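Local coordinates for CrmK (Actinoalloteichus sp. WH1-2216-6, PDB 5I1V), which is a flavoenzyme oxidase with covalently bound FAD that takes part in recycling shunt products during caerulomycin biosynthesis, at residues A[232-237]-A[306-311]; A[238-243]-A[358-363]; A[248-253]-A[259-264]; A[269-272]-A[276-279]; A[353-358]-A[426-431]. All blocks are in the same frame, centred on the assembly; numbering follows the deposited sequence.

Interaction 1: A[232-237]-A[306-311]; sequences WAELTE and VAVAPS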
# COMPACT_ATOMS: atom_id res chain seq x y z
N TRP A 232 -11.88 -17.28 19.77
CA TRP A 232 -12.61 -18.46 19.36
C TRP A 232 -12.49 -19.60 20.43
O TRP A 232 -13.41 -20.40 20.59
CB TRP A 232 -12.11 -19.01 18.02
CG TRP A 232 -13.02 -18.62 16.90
CD1 TRP A 232 -12.79 -17.65 15.93
CD2 TRP A 232 -14.32 -19.16 16.63
NE1 TRP A 232 -13.87 -17.58 15.10
CE2 TRP A 232 -14.81 -18.48 15.50
CE3 TRP A 232 -15.10 -20.15 17.23
CZ2 TRP A 232 -16.06 -18.77 14.95
CZ3 TRP A 232 -16.36 -20.45 16.68
CH2 TRP A 232 -16.82 -19.75 15.54
N ALA A 233 -11.37 -19.66 21.12
CA ALA A 233 -11.14 -20.70 22.15
C ALA A 233 -12.17 -20.60 23.27
O ALA A 233 -12.36 -21.56 24.04
CB ALA A 233 -9.74 -20.57 22.70
N GLU A 234 -12.79 -19.42 23.41
CA GLU A 234 -13.71 -19.16 24.49
C GLU A 234 -15.15 -19.04 24.03
O GLU A 234 -16.01 -18.77 24.82
CB GLU A 234 -13.31 -17.87 25.21
CG GLU A 234 -12.08 -18.02 26.06
CD GLU A 234 -11.15 -16.82 25.99
OE1 GLU A 234 -11.61 -15.65 26.04
OE2 GLU A 234 -9.93 -17.07 25.91
N LEU A 235 -15.40 -19.28 22.76
CA LEU A 235 -16.69 -18.98 22.16
C LEU A 235 -17.57 -20.21 22.13
O LEU A 235 -17.08 -21.31 21.84
CB LEU A 235 -16.42 -18.48 20.73
CG LEU A 235 -17.49 -17.81 19.89
CD1 LEU A 235 -18.13 -16.65 20.64
CD2 LEU A 235 -16.82 -17.34 18.61
N THR A 236 -18.83 -20.06 22.49
CA THR A 236 -19.81 -21.12 22.26
C THR A 236 -20.80 -20.68 21.19
O THR A 236 -20.83 -19.52 20.83
CB THR A 236 -20.65 -21.43 23.50
OG1 THR A 236 -21.49 -20.32 23.82
CG2 THR A 236 -19.74 -21.78 24.70
N GLU A 237 -21.63 -21.61 20.73
CA GLU A 237 -22.64 -21.29 19.76
C GLU A 237 -23.57 -20.24 20.27
O GLU A 237 -23.92 -19.32 19.54
CB GLU A 237 -23.46 -22.51 19.34
CG GLU A 237 -24.53 -22.11 18.33
CD GLU A 237 -25.51 -23.20 17.99
OE1 GLU A 237 -25.06 -24.25 17.54
OE2 GLU A 237 -26.72 -22.99 18.16
N VAL A 306 -23.43 -12.18 26.85
CA VAL A 306 -22.37 -12.86 26.11
C VAL A 306 -21.28 -13.20 27.11
O VAL A 306 -20.73 -12.31 27.75
CB VAL A 306 -21.79 -11.91 25.01
CG1 VAL A 306 -20.57 -12.51 24.32
CG2 VAL A 306 -22.87 -11.58 24.00
N ALA A 307 -20.95 -14.48 27.25
CA ALA A 307 -20.00 -14.91 28.28
C ALA A 307 -18.55 -14.50 27.96
O ALA A 307 -17.87 -14.03 28.85
CB ALA A 307 -20.10 -16.42 28.53
N VAL A 308 -18.10 -14.66 26.71
CA VAL A 308 -16.70 -14.32 26.32
C VAL A 308 -16.46 -12.84 26.50
O VAL A 308 -17.20 -12.04 25.94
CB VAL A 308 -16.36 -14.56 24.82
CG1 VAL A 308 -14.85 -14.68 24.64
CG2 VAL A 308 -17.07 -15.75 24.25
N ALA A 309 -15.42 -12.46 27.25
CA ALA A 309 -15.05 -11.04 27.37
C ALA A 309 -14.15 -10.76 26.19
O ALA A 309 -13.26 -11.57 25.91
CB ALA A 309 -14.29 -10.80 28.66
N PRO A 310 -14.35 -9.62 25.50
CA PRO A 310 -13.43 -9.32 24.40
C PRO A 310 -12.19 -8.54 24.84
O PRO A 310 -12.26 -7.81 25.82
CB PRO A 310 -14.27 -8.42 23.51
CG PRO A 310 -15.14 -7.67 24.47
CD PRO A 310 -15.45 -8.64 25.59
N SER A 311 -11.09 -8.66 24.11
CA SER A 311 -9.96 -7.76 24.26
C SER A 311 -10.23 -6.52 23.43
O SER A 311 -10.76 -6.62 22.34
CB SER A 311 -8.69 -8.35 23.70
OG SER A 311 -8.49 -9.68 24.11
O HOH W 1 -11.92 -13.11 24.22
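Two loops at the rim of the antiparallel sheet domain meet here, and Glu-234 and Leu-235 of the first close round Val-308 of the second. Residues 232-237 link strand 222-231 to helix 237-253 and begin with a short 3-10 turn at 232-234. Residues 306-311 lead from helix 291-303 into strand 311-318. No direct hydrogen bond joins the two loops.

Val-308 is the residue in the middle, and its two methyl groups do different work. CG1 lies against the side chain of Glu-234, 3.6 Å from its CB. CG2 sits 3.3 Å from Glu-234 O, so this methyl packs on the backbone carbonyl. The same CG2 meets Leu-235 CD1 at 3.9 Å, in a purely apolar touch. Leu-235 places its CG anti to the backbone N (chi1 -167°), and CD1 thereby extends to the valine.

The polar link runs through a water. It donates to Glu-234 OE1 at 3.1 Å and to Ala-309 O at 2.7 Å. The carboxylate is carried there by a bend at chi2 (140°), which also leaves OE1 3.7 Å from Val-308 CG1. Leu-235 has a second role inside its own loop, where its CD2 lies 3.5 Å above one face of the Trp-232 ring.

Thr-236 is the N-cap of helix 237-253, its OG1 accepting from Asp-239 N. The carboxylate of Asp-239, in the first turn of that helix, accepts from Ala-307 N through OD1. Trp-232 packs on helix 353-364 and strand 277-285, and Ser-311 pairs with Ser-229 of strand 222-231.

Interaction 2: A[238-243]-A[358-363]; sequences ADYVRL and AAYRHL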
# COMPACT_ATOMS: atom_id res chain seq x y z
N ALA A 238 -24.00 -20.39 21.52
CA ALA A 238 -24.93 -19.41 22.10
C ALA A 238 -24.30 -18.03 22.22
O ALA A 238 -24.94 -17.01 21.91
CB ALA A 238 -25.40 -19.90 23.47
N ASP A 239 -23.05 -17.95 22.65
CA ASP A 239 -22.38 -16.65 22.65
C ASP A 239 -22.29 -16.06 21.24
O ASP A 239 -22.53 -14.88 21.06
CB ASP A 239 -20.97 -16.71 23.21
CG ASP A 239 -20.94 -16.86 24.71
OD1 ASP A 239 -22.01 -16.63 25.36
OD2 ASP A 239 -19.85 -17.17 25.25
N TYR A 240 -21.89 -16.87 20.26
CA TYR A 240 -21.82 -16.34 18.90
C TYR A 240 -23.17 -15.75 18.48
O TYR A 240 -23.22 -14.61 18.00
CB TYR A 240 -21.36 -17.39 17.90
CG TYR A 240 -21.35 -16.85 16.49
CD1 TYR A 240 -20.24 -16.14 16.02
CD2 TYR A 240 -22.43 -17.02 15.63
CE1 TYR A 240 -20.21 -15.64 14.75
CE2 TYR A 240 -22.41 -16.51 14.34
CZ TYR A 240 -21.28 -15.83 13.91
OH TYR A 240 -21.21 -15.27 12.65
N VAL A 241 -24.25 -16.53 18.65
CA VAL A 241 -25.60 -16.12 18.23
C VAL A 241 -26.01 -14.83 18.95
O VAL A 241 -26.48 -13.86 18.33
CB VAL A 241 -26.66 -17.25 18.38
CG1 VAL A 241 -28.08 -16.73 18.07
CG2 VAL A 241 -26.34 -18.45 17.49
N ARG A 242 -25.75 -14.76 20.24
CA ARG A 242 -26.15 -13.57 20.99
C ARG A 242 -25.35 -12.31 20.58
O ARG A 242 -25.90 -11.24 20.32
CB ARG A 242 -25.98 -13.82 22.47
CG ARG A 242 -26.41 -12.63 23.29
CD ARG A 242 -27.88 -12.33 23.13
NE ARG A 242 -28.24 -11.13 23.87
CZ ARG A 242 -28.66 -11.12 25.14
NH1 ARG A 242 -28.78 -12.25 25.83
NH2 ARG A 242 -28.97 -9.97 25.72
N LEU A 243 -24.04 -12.46 20.53
CA LEU A 243 -23.14 -11.39 20.09
C LEU A 243 -23.50 -10.77 18.73
O LEU A 243 -23.64 -9.57 18.61
CB LEU A 243 -21.71 -11.90 20.02
CG LEU A 243 -20.73 -10.88 19.46
CD1 LEU A 243 -20.71 -9.65 20.35
CD2 LEU A 243 -19.35 -11.49 19.31
N ALA A 358 -26.70 -21.71 11.77
CA ALA A 358 -26.19 -22.19 10.49
C ALA A 358 -24.80 -21.61 10.18
O ALA A 358 -23.93 -22.31 9.71
CB ALA A 358 -27.16 -21.87 9.36
N ALA A 359 -24.59 -20.34 10.48
CA ALA A 359 -23.30 -19.69 10.23
C ALA A 359 -22.32 -20.24 11.19
O ALA A 359 -21.23 -20.63 10.80
CB ALA A 359 -23.40 -18.19 10.43
N TYR A 360 -22.70 -20.32 12.47
CA TYR A 360 -21.78 -20.91 13.48
C TYR A 360 -21.26 -22.27 13.04
O TYR A 360 -20.07 -22.57 13.16
CB TYR A 360 -22.42 -20.98 14.85
CG TYR A 360 -21.43 -21.33 15.94
CD1 TYR A 360 -20.56 -20.38 16.45
CD2 TYR A 360 -21.36 -22.63 16.45
CE1 TYR A 360 -19.65 -20.71 17.46
CE2 TYR A 360 -20.44 -22.97 17.43
CZ TYR A 360 -19.61 -22.02 17.95
OH TYR A 360 -18.70 -22.40 18.94
N ARG A 361 -22.15 -23.08 12.49
CA ARG A 361 -21.80 -24.45 12.10
C ARG A 361 -20.67 -24.51 11.08
O ARG A 361 -19.74 -25.30 11.21
CB ARG A 361 -23.03 -25.15 11.52
CG ARG A 361 -22.87 -26.66 11.37
CD ARG A 361 -22.36 -27.07 9.99
NE ARG A 361 -23.48 -27.44 9.11
CZ ARG A 361 -23.44 -28.39 8.18
NH1 ARG A 361 -22.34 -29.11 7.97
NH2 ARG A 361 -24.53 -28.63 7.46
N HIS A 362 -20.76 -23.66 10.05
CA HIS A 362 -19.70 -23.55 9.05
C HIS A 362 -18.48 -22.79 9.57
O HIS A 362 -17.34 -23.12 9.23
CB HIS A 362 -20.27 -22.89 7.79
CG HIS A 362 -21.31 -23.71 7.11
ND1 HIS A 362 -21.00 -24.79 6.31
CD2 HIS A 362 -22.66 -23.64 7.14
CE1 HIS A 362 -22.11 -25.34 5.86
NE2 HIS A 362 -23.14 -24.66 6.35
N LEU A 363 -18.68 -21.76 10.39
CA LEU A 363 -17.55 -21.03 11.00
C LEU A 363 -16.76 -21.81 12.07
O LEU A 363 -15.58 -21.53 12.25
CB LEU A 363 -18.01 -19.70 11.59
CG LEU A 363 -18.57 -18.68 10.58
CD1 LEU A 363 -19.31 -17.59 11.34
CD2 LEU A 363 -17.45 -18.09 9.73
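This is a buried helix-helix contact between helix 237-253 and helix 353-364, and Tyr-240 of the first meets Ala-359, Tyr-360 and Leu-363 of the second. The short helical segments pass 10.0 Å apart, with an angle of 127° between their directions. That spacing leaves room for aromatic side chains between the backbones. The link is made by packing, with no hydrogen bond across it.

Tyr-240 holds its CG anti to the backbone N (chi1 178°), which sends the ring across to the other helix. Its CB is 3.4 Å from Tyr-360 CD1. The two tyrosine side chains run alongside one another, pointing opposite ways. Their rings are neither stacked nor edge-to-face: the centroids are 5.7 Å apart and the planes are turned by 45°.

Farther out, the phenol end of Tyr-240 reaches Leu-363. Leu-363 CD1 lies 3.7 Å from Tyr-240 CZ and 3.3 Å from Tyr-240 OH, and the two side chains are roughly perpendicular. Ala-359 adds its CB, 4.3 Å from Tyr-240 OH, and its small size probably leaves room for the ring.

The ring of Tyr-360 also meets that of Trp-232. Tyr-240 and Leu-363 both rest on Cys-270 of strand 265-271. Two helices that cross steeply over one antiparallel sheet, with aromatic and aliphatic groups between them, are consistent with the helix-covered antiparallel sheet domain of FAD-linked oxidases of the berberine bridge enzyme type.

Interaction 3: A[248-253]-A[259-264]; sequences LDWQLR and SPNIGL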
# COMPACT_ATOMS: atom_id res chain seq x y z
N LEU A 248 -26.47 -6.69 15.35
CA LEU A 248 -27.51 -6.39 14.37
C LEU A 248 -28.60 -5.52 14.97
O LEU A 248 -29.03 -4.54 14.32
CB LEU A 248 -28.11 -7.66 13.78
CG LEU A 248 -27.13 -8.58 13.06
CD1 LEU A 248 -27.82 -9.85 12.60
CD2 LEU A 248 -26.44 -7.90 11.91
N ASP A 249 -29.01 -5.81 16.20
CA ASP A 249 -30.10 -5.03 16.82
C ASP A 249 -29.68 -3.61 17.02
O ASP A 249 -30.43 -2.69 16.73
CB ASP A 249 -30.52 -5.57 18.21
CG ASP A 249 -31.17 -6.94 18.13
OD1 ASP A 249 -31.70 -7.29 17.05
OD2 ASP A 249 -31.13 -7.69 19.15
N TRP A 250 -28.47 -3.42 17.54
CA TRP A 250 -27.98 -2.07 17.74
C TRP A 250 -27.88 -1.34 16.38
O TRP A 250 -28.30 -0.20 16.28
CB TRP A 250 -26.62 -2.05 18.47
CG TRP A 250 -26.17 -0.70 18.86
CD1 TRP A 250 -26.35 -0.07 20.07
CD2 TRP A 250 -25.53 0.27 18.01
NE1 TRP A 250 -25.82 1.21 20.03
CE2 TRP A 250 -25.33 1.44 18.77
CE3 TRP A 250 -25.07 0.25 16.69
CZ2 TRP A 250 -24.69 2.58 18.24
CZ3 TRP A 250 -24.47 1.40 16.16
CH2 TRP A 250 -24.28 2.53 16.94
N GLN A 251 -27.36 -2.00 15.35
CA GLN A 251 -27.20 -1.33 14.04
C GLN A 251 -28.57 -0.97 13.44
O GLN A 251 -28.75 0.14 12.90
CB GLN A 251 -26.43 -2.21 13.07
CG GLN A 251 -25.00 -2.47 13.45
CD GLN A 251 -24.15 -1.20 13.48
OE1 GLN A 251 -24.50 -0.16 12.89
NE2 GLN A 251 -22.99 -1.29 14.14
N LEU A 252 -29.55 -1.86 13.58
CA LEU A 252 -30.87 -1.60 13.03
C LEU A 252 -31.70 -0.57 13.80
O LEU A 252 -32.66 -0.04 13.27
CB LEU A 252 -31.65 -2.88 12.82
CG LEU A 252 -31.02 -3.80 11.78
CD1 LEU A 252 -31.46 -5.22 12.08
CD2 LEU A 252 -31.33 -3.39 10.36
N ARG A 253 -31.29 -0.25 15.01
CA ARG A 253 -31.84 0.90 15.74
C ARG A 253 -31.10 2.18 15.44
O ARG A 253 -31.56 3.24 15.85
CB ARG A 253 -31.79 0.67 17.26
CG ARG A 253 -32.91 -0.21 17.76
CD ARG A 253 -32.56 -0.93 19.06
NE ARG A 253 -31.61 -0.17 19.86
CZ ARG A 253 -30.59 -0.71 20.53
NH1 ARG A 253 -30.36 -2.02 20.53
NH2 ARG A 253 -29.78 0.10 21.21
N SER A 259 -30.56 9.15 14.02
CA SER A 259 -29.89 8.57 15.16
C SER A 259 -28.73 9.45 15.64
O SER A 259 -27.87 9.81 14.85
CB SER A 259 -29.31 7.20 14.81
OG SER A 259 -28.42 6.81 15.86
N PRO A 260 -28.68 9.74 16.96
CA PRO A 260 -27.49 10.39 17.54
C PRO A 260 -26.21 9.52 17.50
O PRO A 260 -25.11 10.02 17.82
CB PRO A 260 -27.92 10.68 18.98
CG PRO A 260 -28.92 9.59 19.29
CD PRO A 260 -29.67 9.39 18.01
N ASN A 261 -26.35 8.25 17.12
CA ASN A 261 -25.19 7.41 16.88
C ASN A 261 -24.86 7.20 15.37
O ASN A 261 -24.04 6.35 15.04
CB ASN A 261 -25.37 6.07 17.56
CG ASN A 261 -25.69 6.21 19.04
OD1 ASN A 261 -24.89 6.74 19.79
ND2 ASN A 261 -26.88 5.76 19.44
N ILE A 262 -25.40 8.02 14.46
CA ILE A 262 -25.20 7.73 13.04
C ILE A 262 -23.75 7.83 12.62
O ILE A 262 -23.32 7.15 11.68
CB ILE A 262 -26.14 8.54 12.12
CG1 ILE A 262 -26.13 7.98 10.68
CG2 ILE A 262 -25.81 10.05 12.19
CD1 ILE A 262 -26.54 6.53 10.54
N GLY A 263 -23.00 8.64 13.36
CA GLY A 263 -21.59 8.85 13.09
C GLY A 263 -20.72 7.68 13.47
O GLY A 263 -19.59 7.59 13.01
N LEU A 264 -21.25 6.78 14.30
CA LEU A 264 -20.51 5.57 14.66
C LEU A 264 -20.62 4.51 13.55
O LEU A 264 -21.70 4.04 13.22
CB LEU A 264 -20.97 5.06 16.02
CG LEU A 264 -20.11 4.09 16.83
CD1 LEU A 264 -20.65 3.94 18.25
CD2 LEU A 264 -20.05 2.74 16.14
O HOH W 2 -22.16 1.35 13.04
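The indole of Trp-250 reaches out from helix 237-253 and its six-membered ring meets Asn-261 and Leu-264 in the loop that follows. Its CG is anti to the backbone N (chi1 -172°), which turns the ring away from the helix and into the loop. CZ2 comes 3.6 Å from Asn-261 CB. The two side chains lie at a slant, with the ring and amide planes 43° apart. Leu-264 runs nearly square to the indole and brings CD1 to 4.1 Å from Trp-250 CH2.

The loop is shaped by two type I turns, Ser-259 to Ile-262 and Asn-261 to Leu-264. Ser-259 OG accepts from Asn-261 N at 2.8 Å, an ST turn, and this helps fix the backbone that carries Asn-261. The amide of Asn-261 is held from outside: OD1 accepts from Arg-294, and ND2 is hydrogen-bonded to Asn-254 OD1.

A water bridges the two segments, donating to Gln-251 OE1 at 2.8 Å and to Leu-264 O at 2.7 Å. With an alanine at Trp-250 the indole is gone, which would probably open a gap beside Asn-261 CB and Leu-264 CD1 and leave the loop less firmly backed.

Helix 291-303 borders the contact: Phe-298 meets the Trp-250 ring and touches Leu-264, while Glu-301 forms a salt bridge with Arg-253. Gln-251 rests on strands 374-379 and 400-408, and the loop runs on directly into strand 265-271.

Interaction 4: A[269-272]-A[276-279]; sequences ECFH and GHLA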
# COMPACT_ATOMS: atom_id res chain seq x y z
N GLU A 269 -16.10 -8.74 11.91
CA GLU A 269 -15.58 -9.76 11.03
C GLU A 269 -15.68 -11.08 11.77
O GLU A 269 -14.98 -11.29 12.77
CB GLU A 269 -14.11 -9.54 10.70
CG GLU A 269 -13.82 -8.26 9.98
CD GLU A 269 -12.38 -8.19 9.47
OE1 GLU A 269 -11.60 -7.37 10.01
OE2 GLU A 269 -12.03 -8.96 8.52
N CYS A 270 -16.50 -11.96 11.25
CA CYS A 270 -16.66 -13.28 11.83
C CYS A 270 -15.87 -14.32 11.05
O CYS A 270 -16.41 -14.98 10.19
CB CYS A 270 -18.13 -13.64 11.81
SG CYS A 270 -19.15 -12.41 12.64
N PHE A 271 -14.59 -14.41 11.37
CA PHE A 271 -13.69 -15.38 10.82
C PHE A 271 -14.06 -16.80 11.20
O PHE A 271 -14.65 -17.06 12.27
CB PHE A 271 -12.30 -15.13 11.34
CG PHE A 271 -11.67 -13.83 10.90
CD1 PHE A 271 -11.18 -13.69 9.61
CD2 PHE A 271 -11.48 -12.80 11.79
CE1 PHE A 271 -10.57 -12.50 9.21
CE2 PHE A 271 -10.86 -11.64 11.43
CZ PHE A 271 -10.39 -11.48 10.13
N HIS A 272 -13.67 -17.72 10.33
CA HIS A 272 -13.65 -19.12 10.65
C HIS A 272 -12.74 -19.34 11.86
O HIS A 272 -11.76 -18.62 12.07
CB HIS A 272 -13.16 -19.96 9.46
CG HIS A 272 -13.15 -21.43 9.74
ND1 HIS A 272 -12.02 -22.10 10.13
CD2 HIS A 272 -14.15 -22.34 9.72
CE1 HIS A 272 -12.32 -23.37 10.35
NE2 HIS A 272 -13.61 -23.54 10.11
N GLY A 276 -8.75 -18.01 14.91
CA GLY A 276 -8.50 -17.80 16.35
C GLY A 276 -9.30 -16.71 17.05
O GLY A 276 -9.30 -16.66 18.27
N HIS A 277 -10.02 -15.85 16.31
CA HIS A 277 -10.80 -14.80 16.93
C HIS A 277 -11.88 -14.23 15.98
O HIS A 277 -11.83 -14.47 14.78
CB HIS A 277 -9.88 -13.71 17.46
CG HIS A 277 -9.19 -12.92 16.40
ND1 HIS A 277 -8.38 -13.49 15.44
CD2 HIS A 277 -9.22 -11.59 16.13
CE1 HIS A 277 -7.96 -12.55 14.61
NE2 HIS A 277 -8.45 -11.39 15.01
N LEU A 278 -12.90 -13.59 16.54
CA LEU A 278 -13.78 -12.65 15.81
C LEU A 278 -13.19 -11.28 16.05
O LEU A 278 -12.54 -11.09 17.05
CB LEU A 278 -15.18 -12.63 16.39
CG LEU A 278 -16.27 -13.67 16.08
CD1 LEU A 278 -15.82 -14.90 15.37
CD2 LEU A 278 -17.05 -14.04 17.33
N ALA A 279 -13.39 -10.33 15.12
CA ALA A 279 -12.74 -9.05 15.26
C ALA A 279 -13.75 -7.96 14.90
O ALA A 279 -14.61 -8.17 14.06
CB ALA A 279 -11.53 -8.97 14.33
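Strands 265-271 and 277-285 run antiparallel as a beta hairpin, and Glu-269 and Ala-279 form a hydrogen-bonded pair in it. Glu-269 N donates to Ala-279 O at 2.7 Å, almost straight at 173°. Ala-279 N returns the bond to Glu-269 O at 3.0 Å. Leu-278 CA adds a CA-H...O contact to the same Glu-269 O.

Toward the turn the backbones move apart by His-272 and Gly-276, and side chains make most of the contact. Phe-271 turns its ring edge to the partner strand: CD2 is 3.4 Å from His-277 O and CE2 is 4.0 Å from Ala-279 CB. His-277 O is buried here and has no hydrogen-bonding partner. The Phe-271 and His-277 rings meet obliquely, with planes 36° apart. Leu-278 sends CD1 back toward the first strand, 4.0 Å from Cys-270 CA. Gly-276 has backbone angles that would force a CB against the preceding carbonyl.

Glu-269 lies about 7 Å from the FAD-binding Phe-123, side chain to side chain, and about 11 Å from the flavin cofactor. In the sheet, Cys-270 pairs with Met-375 of strand 374-379, and Leu-278 with Trp-230 of strand 222-231. Cys-270 and Leu-278 both pack against Tyr-240 of helix 237-253.

Interaction 5: A[353-358]-A[426-431]; sequences REQLAA and RDIHSA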
# COMPACT_ATOMS: atom_id res chain seq x y z
N ARG A 353 -32.21 -16.35 14.44
CA ARG A 353 -31.37 -17.21 15.25
C ARG A 353 -30.91 -18.48 14.51
O ARG A 353 -29.77 -18.90 14.69
CB ARG A 353 -32.07 -17.52 16.61
CG ARG A 353 -31.75 -18.90 17.21
CD ARG A 353 -31.93 -19.00 18.74
NE ARG A 353 -31.53 -17.76 19.41
CZ ARG A 353 -32.35 -16.77 19.77
NH1 ARG A 353 -33.67 -16.87 19.58
NH2 ARG A 353 -31.85 -15.69 20.34
N GLU A 354 -31.77 -19.10 13.70
CA GLU A 354 -31.38 -20.29 12.92
C GLU A 354 -30.32 -19.94 11.85
O GLU A 354 -29.35 -20.67 11.68
CB GLU A 354 -32.59 -20.96 12.24
CG GLU A 354 -33.67 -21.50 13.18
CD GLU A 354 -34.73 -20.46 13.58
OE1 GLU A 354 -34.52 -19.24 13.35
OE2 GLU A 354 -35.78 -20.86 14.14
N GLN A 355 -30.50 -18.81 11.15
CA GLN A 355 -29.45 -18.30 10.26
C GLN A 355 -28.12 -18.17 10.95
O GLN A 355 -27.08 -18.59 10.40
CB GLN A 355 -29.86 -16.96 9.66
CG GLN A 355 -30.90 -17.11 8.57
CD GLN A 355 -31.30 -15.78 7.98
OE1 GLN A 355 -31.85 -14.94 8.68
NE2 GLN A 355 -31.02 -15.59 6.69
N LEU A 356 -28.12 -17.63 12.17
CA LEU A 356 -26.88 -17.49 12.91
C LEU A 356 -26.29 -18.83 13.39
O LEU A 356 -25.07 -18.98 13.36
CB LEU A 356 -27.03 -16.49 14.06
CG LEU A 356 -27.45 -15.11 13.58
CD1 LEU A 356 -27.62 -14.15 14.76
CD2 LEU A 356 -26.44 -14.57 12.55
N ALA A 357 -27.10 -19.79 13.80
CA ALA A 357 -26.53 -21.13 14.13
C ALA A 357 -26.03 -21.89 12.89
O ALA A 357 -25.04 -22.61 12.95
CB ALA A 357 -27.51 -21.98 14.93
N ALA A 358 -26.70 -21.71 11.77
CA ALA A 358 -26.19 -22.19 10.49
C ALA A 358 -24.80 -21.61 10.18
O ALA A 358 -23.93 -22.31 9.71
CB ALA A 358 -27.16 -21.87 9.36
N ARG A 426 -25.20 -20.60 1.06
CA ARG A 426 -26.45 -21.27 0.69
C ARG A 426 -27.26 -21.58 1.94
O ARG A 426 -28.44 -21.35 1.97
CB ARG A 426 -26.24 -22.56 -0.08
CG ARG A 426 -27.57 -23.28 -0.33
CD ARG A 426 -27.40 -24.75 -0.65
NE ARG A 426 -26.59 -25.45 0.34
CZ ARG A 426 -25.89 -26.55 0.08
NH1 ARG A 426 -25.90 -27.11 -1.14
NH2 ARG A 426 -25.16 -27.11 1.05
N ASP A 427 -26.60 -22.09 2.97
CA ASP A 427 -27.31 -22.48 4.19
C ASP A 427 -27.89 -21.27 4.90
O ASP A 427 -29.07 -21.29 5.29
CB ASP A 427 -26.39 -23.26 5.11
CG ASP A 427 -26.10 -24.67 4.59
OD1 ASP A 427 -26.69 -25.10 3.56
OD2 ASP A 427 -25.28 -25.36 5.24
N ILE A 428 -27.10 -20.20 5.01
CA ILE A 428 -27.60 -18.97 5.60
C ILE A 428 -28.86 -18.52 4.82
O ILE A 428 -29.82 -18.06 5.45
CB ILE A 428 -26.51 -17.88 5.73
CG1 ILE A 428 -25.61 -18.22 6.90
CG2 ILE A 428 -27.12 -16.50 5.97
CD1 ILE A 428 -24.35 -17.39 6.97
N HIS A 429 -28.90 -18.72 3.50
CA HIS A 429 -30.06 -18.28 2.72
C HIS A 429 -31.03 -19.40 2.29
O HIS A 429 -31.72 -19.24 1.29
CB HIS A 429 -29.61 -17.49 1.47
CG HIS A 429 -28.81 -16.27 1.80
ND1 HIS A 429 -27.43 -16.29 1.86
CD2 HIS A 429 -29.18 -15.02 2.17
CE1 HIS A 429 -27.00 -15.09 2.19
NE2 HIS A 429 -28.04 -14.31 2.43
N SER A 430 -31.09 -20.50 3.03
CA SER A 430 -31.86 -21.68 2.58
C SER A 430 -33.37 -21.43 2.50
O SER A 430 -34.07 -22.09 1.73
CB SER A 430 -31.56 -22.92 3.43
OG SER A 430 -31.88 -22.70 4.78
N ALA A 431 -33.89 -20.46 3.24
CA ALA A 431 -35.31 -20.13 3.14
C ALA A 431 -35.67 -19.41 1.83
O ALA A 431 -36.83 -19.32 1.49
CB ALA A 431 -35.77 -19.31 4.33
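Gln-355 and Ile-428 make the direct contact between helix 353-364 and the end of helix 414-428. Gln-355 NE2 donates to Ile-428 O at 3.0 Å, and the bond is nearly straight at 166°. The oxygen lies almost in the amide plane of the glutamine. Seen from the acceptor, the donor is tilted 34° from the carbonyl plane. Gln-355 CG also lies 3.4 Å from Ile-428 O.

Ile-428 packs back on the first helix. Its CG1 is 3.8 Å from Gln-355 O, and its CG2 is 4.1 Å from Gln-355 NE2. The two side chains cross at about a right angle.

The next shell sets these groups in place. The glutamine chain is extended beyond CG (chi2 -180°), which carries the amide out to the neighbouring helix. Its other end is held as well, because OE1 accepts from Thr-352 N. The amide is thus gripped at both ends and its rotation is fixed. A leucine in place of Gln-355 would probably leave both Ile-428 O and Thr-352 N without this partner.

On the far helix, Asp-427 O accepts from Ser-430 N and from Ser-430 OG, which secures the turn after Ile-428. Arg-426 NE forms a salt bridge with Asp-427 OD1 at 3.2 Å.

Asp-427 OD2 is hydrogen-bonded to His-362 NE2, about two turns past Gln-355 on helix 353-364. Ile-428 packs on strands 374-379 and 400-408, and Leu-356 packs against helix 237-253, so helix 353-364 lies between two helices on the sheet.

From the N terminus, residues 232-237 come first, and interaction 1 closes a loop of 68 intervening residues by joining the start of helix 237-253 to the approach to strand 311-318. Interactions 3 and 4 are nested inside it, one after the other: the first folds the loop after helix 237-253 back on its last turns, the second is a hairpin. Interaction 2 opens within interaction 1 and ends beyond it, so the two cross. It also encloses interactions 3 and 4. Interaction 5 crosses interaction 2, and they share Ala-358. Interaction 5 follows 1, 3 and 4 in series. Together they tie helices 237-253, 353-364 and 414-428 to the large antiparallel sheet.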